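Long-range contacts in DUF4442 domain-containing protein (Pseudomonas aeruginosa, PDB 1YOC), which is of unknown function but has a hotdog fold and may act on acyl thioesters, as PaaI-type thioesterases do: residues V105-D110 and V126-D131; R91-E96 and A138-Y143. All coordinates share one frame; numbering follows the deposited sequence.

In the fold
From the N terminus, two helices and the strands 35-40 and 43-48 precede helix 63-81; strand 86-97 follows, carrying 91-96 at the edge of this subunit's sheet. The chain then crosses to the middle of the sheet as strand 105-110 and returns through strand 120-130, so that contact 1 closes a hairpin with 15 residues between its segments. A short turn leads into strand 133-146, which runs back to strand 86-97 and closes the longer loop of contact 2. Contact 1 is therefore nested inside contact 2. The two meet where Val126 N lies 2.9 Å from Ala138 O, a probable hydrogen bond between neighbouring strands of the antiparallel hotdog sheet that packs on helix 63-81.

Contact 1: V105-D110 and V126-D131; sequences VRAVAD and VVAYVD
The guanidinium of Arg106 lies nearly flat over one face of the Tyr129 ring, planes 11° apart, with Arg106 NH2 3.8 Å from Tyr129 CD2. Arg106 CZ stands 4.5 Å from the centroid of the Tyr129 ring and off the ring normal, an off-centre cation-pi stack. The Arg106 chain starts extended and bends at chi3 (95°), which turns the guanidinium onto the ring. Val108 CG2 comes obliquely to Tyr129 CE2 at 4.1 Å, on the same side of the sheet. The charged end is also held by a salt bridge from Arg106 NH1 to Asp132, just beyond the hairpin strand. Beneath the stack, Arg106 and Tyr129 form an antiparallel hydrogen-bonded pair, with Tyr129 N 2.8 Å from Arg106 O; Val108 and Val127 form the next such pair. On the other face small aliphatic groups meet: Val105 CG1 touches Ala128 CB at 3.9 Å, and Ala109 CB touches Val126 CG2 at 4.0 Å. This face is the buried one, where Val105, Ala109 and Val126 pack on Leu66, Ala73 and Ala70 of helix 63-81, the central helix of the hotdog fold. Strand 43-48 flanks the hairpin beside 105-110, and strand 133-146 flanks it beside 126-130.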
loop_
_atom_site.group_PDB
_atom_site.type_symbol
_atom_site.label_atom_id
_atom_site.label_comp_id
_atom_site.label_asym_id
_atom_site.label_seq_id
_atom_site.Cartn_x
_atom_site.Cartn_y
_atom_site.Cartn_z
ATOM N N VAL B 105 12.359 -3.435 8.940
ATOM C CA VAL B 105 12.420 -2.259 8.081
ATOM C C VAL B 105 12.513 -0.917 8.801
ATOM O O VAL B 105 11.925 -0.732 9.874
ATOM C CB VAL B 105 11.138 -2.243 7.174
ATOM C CG1 VAL B 105 11.215 -1.105 6.187
ATOM C CG2 VAL B 105 11.050 -3.569 6.388
ATOM N N ARG B 106 13.285 -0.003 8.214
ATOM C CA ARG B 106 13.438 1.364 8.727
ATOM C C ARG B 106 13.069 2.270 7.527
ATOM O O ARG B 106 13.640 2.131 6.450
ATOM C CB ARG B 106 14.904 1.608 9.139
ATOM C CG ARG B 106 15.237 2.980 9.794
ATOM C CD ARG B 106 16.765 3.026 10.258
ATOM N NE ARG B 106 17.661 3.659 9.257
ATOM C CZ ARG B 106 18.532 2.999 8.482
ATOM N NH1 ARG B 106 18.642 1.678 8.574
ATOM N NH2 ARG B 106 19.302 3.650 7.609
ATOM N N ALA B 107 12.106 3.170 7.703
ATOM C CA ALA B 107 11.728 4.046 6.605
ATOM C C ALA B 107 12.036 5.468 7.007
ATOM O O ALA B 107 11.672 5.904 8.095
ATOM C CB ALA B 107 10.211 3.869 6.285
ATOM N N VAL B 108 12.689 6.204 6.109
ATOM C CA VAL B 108 13.089 7.565 6.392
ATOM C C VAL B 108 12.450 8.544 5.429
ATOM O O VAL B 108 12.518 8.364 4.206
ATOM C CB VAL B 108 14.643 7.689 6.283
ATOM C CG1 VAL B 108 15.062 9.152 6.484
ATOM C CG2 VAL B 108 15.343 6.737 7.302
ATOM N N ALA B 109 11.821 9.586 5.980
ATOM C CA ALA B 109 11.195 10.620 5.164
ATOM C C ALA B 109 11.980 11.893 5.477
ATOM O O ALA B 109 11.834 12.496 6.551
ATOM C CB ALA B 109 9.642 10.779 5.551
ATOM N N ASP B 110 12.849 12.280 4.544
ATOM C CA ASP B 110 13.700 13.480 4.722
ATOM C C ASP B 110 12.983 14.690 4.139
ATOM O O ASP B 110 12.903 14.816 2.916
ATOM C CB ASP B 110 15.017 13.212 3.964
ATOM C CG ASP B 110 15.978 14.400 3.973
ATOM O OD1 ASP B 110 15.622 15.478 4.488
ATOM O OD2 ASP B 110 17.105 14.213 3.470
ATOM N N VAL B 126 10.598 9.135 0.496
ATOM C CA VAL B 126 10.789 8.143 1.547
ATOM C C VAL B 126 11.697 7.042 0.993
ATOM O O VAL B 126 11.550 6.615 -0.162
ATOM C CB VAL B 126 9.456 7.440 1.964
ATOM C CG1 VAL B 126 9.737 6.430 3.076
ATOM C CG2 VAL B 126 8.406 8.483 2.472
ATOM N N VAL B 127 12.648 6.596 1.802
ATOM C CA VAL B 127 13.468 5.457 1.408
ATOM C C VAL B 127 13.353 4.434 2.548
ATOM O O VAL B 127 13.406 4.799 3.724
ATOM C CB VAL B 127 14.939 5.854 1.180
ATOM C CG1 VAL B 127 15.761 4.622 0.778
ATOM C CG2 VAL B 127 15.000 6.879 0.020
ATOM N N ALA B 128 13.130 3.164 2.201
ATOM C CA ALA B 128 13.053 2.143 3.237
ATOM C C ALA B 128 14.291 1.268 3.094
ATOM O O ALA B 128 14.743 0.986 1.983
ATOM C CB ALA B 128 11.751 1.279 3.124
ATOM N N TYR B 129 14.788 0.867 4.258
ATOM C CA TYR B 129 15.990 0.060 4.407
ATOM C C TYR B 129 15.775 -1.204 5.229
ATOM O O TYR B 129 14.905 -1.250 6.129
ATOM C CB TYR B 129 17.052 0.850 5.190
ATOM C CG TYR B 129 17.450 2.174 4.619
ATOM C CD1 TYR B 129 18.579 2.289 3.796
ATOM C CD2 TYR B 129 16.687 3.328 4.874
ATOM C CE1 TYR B 129 18.947 3.511 3.230
ATOM C CE2 TYR B 129 17.046 4.569 4.306
ATOM C CZ TYR B 129 18.180 4.648 3.486
ATOM O OH TYR B 129 18.571 5.870 2.932
ATOM N N VAL B 130 16.623 -2.196 4.946
ATOM C CA VAL B 130 16.708 -3.400 5.729
ATOM C C VAL B 130 18.229 -3.570 5.947
ATOM O O VAL B 130 19.005 -3.572 4.979
ATOM C CB VAL B 130 16.105 -4.679 5.041
ATOM C CG1 VAL B 130 16.533 -5.912 5.831
ATOM C CG2 VAL B 130 14.561 -4.614 5.053
ATOM N N ASP B 131 18.648 -3.693 7.207
ATOM C CA ASP B 131 20.080 -3.822 7.531
ATOM C C ASP B 131 20.882 -2.705 6.834
ATOM O O ASP B 131 21.915 -2.941 6.208
ATOM C CB ASP B 131 20.586 -5.219 7.113
ATOM C CG ASP B 131 22.012 -5.529 7.626
ATOM O OD1 ASP B 131 22.377 -5.071 8.722
ATOM O OD2 ASP B 131 22.757 -6.256 6.933
#

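Contact 2: R91-E96 and A138-Y143; sequences RGMTVE and AEITMY
With CG anti to the backbone N (chi1 171°) and chi2 also extended, Met93 runs out beside Ile140, whose CG1 is turned anti to its own carbonyl carbon (chi1 -63°). The two side chains lie alongside and point the same way, Met93 CG 3.8 Å from Ile140 CG1, and Met93 SD continues along the isoleucine. Farther along this buried face, Val95 CG1 rests on Ala138 CB at 3.6 Å. Two hydrogen bonds join Thr94 and Glu139; that from Glu139 N to Thr94 O measures 2.9 Å. At the other end the register slips in a classic beta bulge, where Arg91 and Gly92 both face Thr141. Arg91 N reaches Thr141 O in a nearly straight bond of 2.8 Å (177° at the hydrogen), while Gly92 N makes a weak one to that same oxygen at 3.4 Å. In return Thr141 N approaches Gly92 O from above the carbonyl plane. Beyond the bulge Arg91 CG lies 3.8 Å from Tyr143 CB. Arg91 NH1 hydrogen-bonds to the backbone O of Tyr97 of the second subunit, and Thr94 OG1 to Thr94 OG1 of that subunit. Residues 92-96 pair antiparallel with a strand of the second subunit, which continues the sheet across the dimer interface. Strand 120-130 borders 138-143 on its other side, and helix 63-81 receives Met93 on Cys67 and Ile140 on Ala74.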
loop_
_atom_site.group_PDB
_atom_site.type_symbol
_atom_site.label_atom_id
_atom_site.label_comp_id
_atom_site.label_asym_id
_atom_site.label_seq_id
_atom_site.Cartn_x
_atom_site.Cartn_y
_atom_site.Cartn_z
ATOM N N ARG B 91 -2.500 12.869 -2.547
ATOM C CA ARG B 91 -3.208 12.753 -3.835
ATOM C C ARG B 91 -2.559 11.763 -4.768
ATOM O O ARG B 91 -3.178 11.331 -5.724
ATOM C CB ARG B 91 -3.289 14.122 -4.529
ATOM C CG ARG B 91 -4.304 15.030 -3.910
ATOM C CD ARG B 91 -5.708 14.498 -4.251
ATOM N NE ARG B 91 -6.739 15.364 -3.698
ATOM C CZ ARG B 91 -7.941 14.950 -3.280
ATOM N NH1 ARG B 91 -8.289 13.665 -3.354
ATOM N NH2 ARG B 91 -8.791 15.824 -2.748
ATOM N N GLY B 92 -1.304 11.409 -4.517
ATOM C CA GLY B 92 -0.684 10.428 -5.370
ATOM C C GLY B 92 0.547 9.836 -4.712
ATOM O O GLY B 92 1.062 10.366 -3.722
ATOM N N MET B 93 1.005 8.719 -5.248
ATOM C CA MET B 93 2.221 8.098 -4.718
ATOM C C MET B 93 2.857 7.254 -5.808
ATOM O O MET B 93 2.151 6.584 -6.573
ATOM C CB MET B 93 1.928 7.193 -3.504
ATOM C CG MET B 93 3.176 6.362 -3.088
ATOM S SD MET B 93 2.873 5.318 -1.628
ATOM C CE MET B 93 1.726 4.107 -2.320
ATOM N N THR B 94 4.167 7.365 -5.942
ATOM C CA THR B 94 4.889 6.502 -6.878
ATOM C C THR B 94 5.944 5.785 -6.062
ATOM O O THR B 94 6.662 6.396 -5.272
ATOM C CB THR B 94 5.572 7.269 -8.048
ATOM O OG1 THR B 94 4.539 7.836 -8.871
ATOM C CG2 THR B 94 6.431 6.279 -8.929
ATOM N N VAL B 95 6.038 4.477 -6.240
ATOM C CA VAL B 95 7.039 3.704 -5.515
ATOM C C VAL B 95 7.842 2.805 -6.505
ATOM O O VAL B 95 7.371 2.473 -7.603
ATOM C CB VAL B 95 6.399 2.752 -4.460
ATOM C CG1 VAL B 95 5.493 3.544 -3.510
ATOM C CG2 VAL B 95 5.529 1.638 -5.182
ATOM N N GLU B 96 9.059 2.438 -6.093
ATOM C CA GLU B 96 9.897 1.490 -6.846
ATOM C C GLU B 96 10.432 0.456 -5.867
ATOM O O GLU B 96 10.870 0.787 -4.740
ATOM C CB GLU B 96 11.074 2.208 -7.532
ATOM C CG GLU B 96 10.566 2.987 -8.774
ATOM C CD GLU B 96 11.680 3.760 -9.431
ATOM O OE1 GLU B 96 11.981 4.876 -8.984
ATOM O OE2 GLU B 96 12.269 3.219 -10.377
ATOM N N ALA B 138 9.775 5.723 -2.317
ATOM C CA ALA B 138 8.464 6.258 -2.655
ATOM C C ALA B 138 8.537 7.787 -2.678
ATOM O O ALA B 138 9.438 8.407 -2.072
ATOM C CB ALA B 138 7.434 5.848 -1.632
ATOM N N GLU B 139 7.594 8.375 -3.406
ATOM C CA GLU B 139 7.405 9.823 -3.418
ATOM C C GLU B 139 5.886 9.951 -3.247
ATOM O O GLU B 139 5.147 9.386 -4.021
ATOM C CB GLU B 139 7.871 10.419 -4.743
ATOM C CG GLU B 139 9.383 10.674 -4.760
ATOM C CD GLU B 139 9.884 11.110 -6.141
ATOM O OE1 GLU B 139 9.041 11.450 -7.012
ATOM O OE2 GLU B 139 11.115 11.111 -6.327
ATOM N N ILE B 140 5.436 10.624 -2.187
ATOM C CA ILE B 140 4.020 10.805 -1.928
ATOM C C ILE B 140 3.728 12.303 -2.106
ATOM O O ILE B 140 4.325 13.151 -1.455
ATOM C CB ILE B 140 3.676 10.348 -0.511
ATOM C CG1 ILE B 140 3.968 8.844 -0.377
ATOM C CG2 ILE B 140 2.176 10.658 -0.221
ATOM C CD1 ILE B 140 3.893 8.302 1.088
ATOM N N THR B 141 2.807 12.589 -3.019
ATOM C CA THR B 141 2.421 13.949 -3.329
ATOM C C THR B 141 1.262 14.346 -2.445
ATOM O O THR B 141 0.202 13.711 -2.464
ATOM C CB THR B 141 2.015 14.072 -4.805
ATOM O OG1 THR B 141 3.157 13.726 -5.613
ATOM C CG2 THR B 141 1.594 15.508 -5.126
ATOM N N MET B 142 1.514 15.362 -1.632
ATOM C CA MET B 142 0.542 15.913 -0.709
ATOM C C MET B 142 -0.008 17.202 -1.300
ATOM O O MET B 142 0.770 18.068 -1.742
ATOM C CB MET B 142 1.221 16.277 0.616
ATOM C CG MET B 142 1.943 15.129 1.277
ATOM S SD MET B 142 0.792 13.746 1.637
ATOM C CE MET B 142 1.841 12.718 2.669
ATOM N N TYR B 143 -1.339 17.336 -1.352
ATOM C CA TYR B 143 -1.904 18.604 -1.837
ATOM C C TYR B 143 -2.160 19.444 -0.570
ATOM O O TYR B 143 -2.923 19.036 0.317
ATOM C CB TYR B 143 -3.222 18.433 -2.568
ATOM C CG TYR B 143 -3.702 19.782 -3.078
ATOM C CD1 TYR B 143 -3.054 20.400 -4.137
ATOM C CD2 TYR B 143 -4.781 20.452 -2.480
ATOM C CE1 TYR B 143 -3.480 21.668 -4.612
ATOM C CE2 TYR B 143 -5.199 21.722 -2.942
ATOM C CZ TYR B 143 -4.540 22.310 -4.016
ATOM O OH TYR B 143 -4.965 23.526 -4.590
#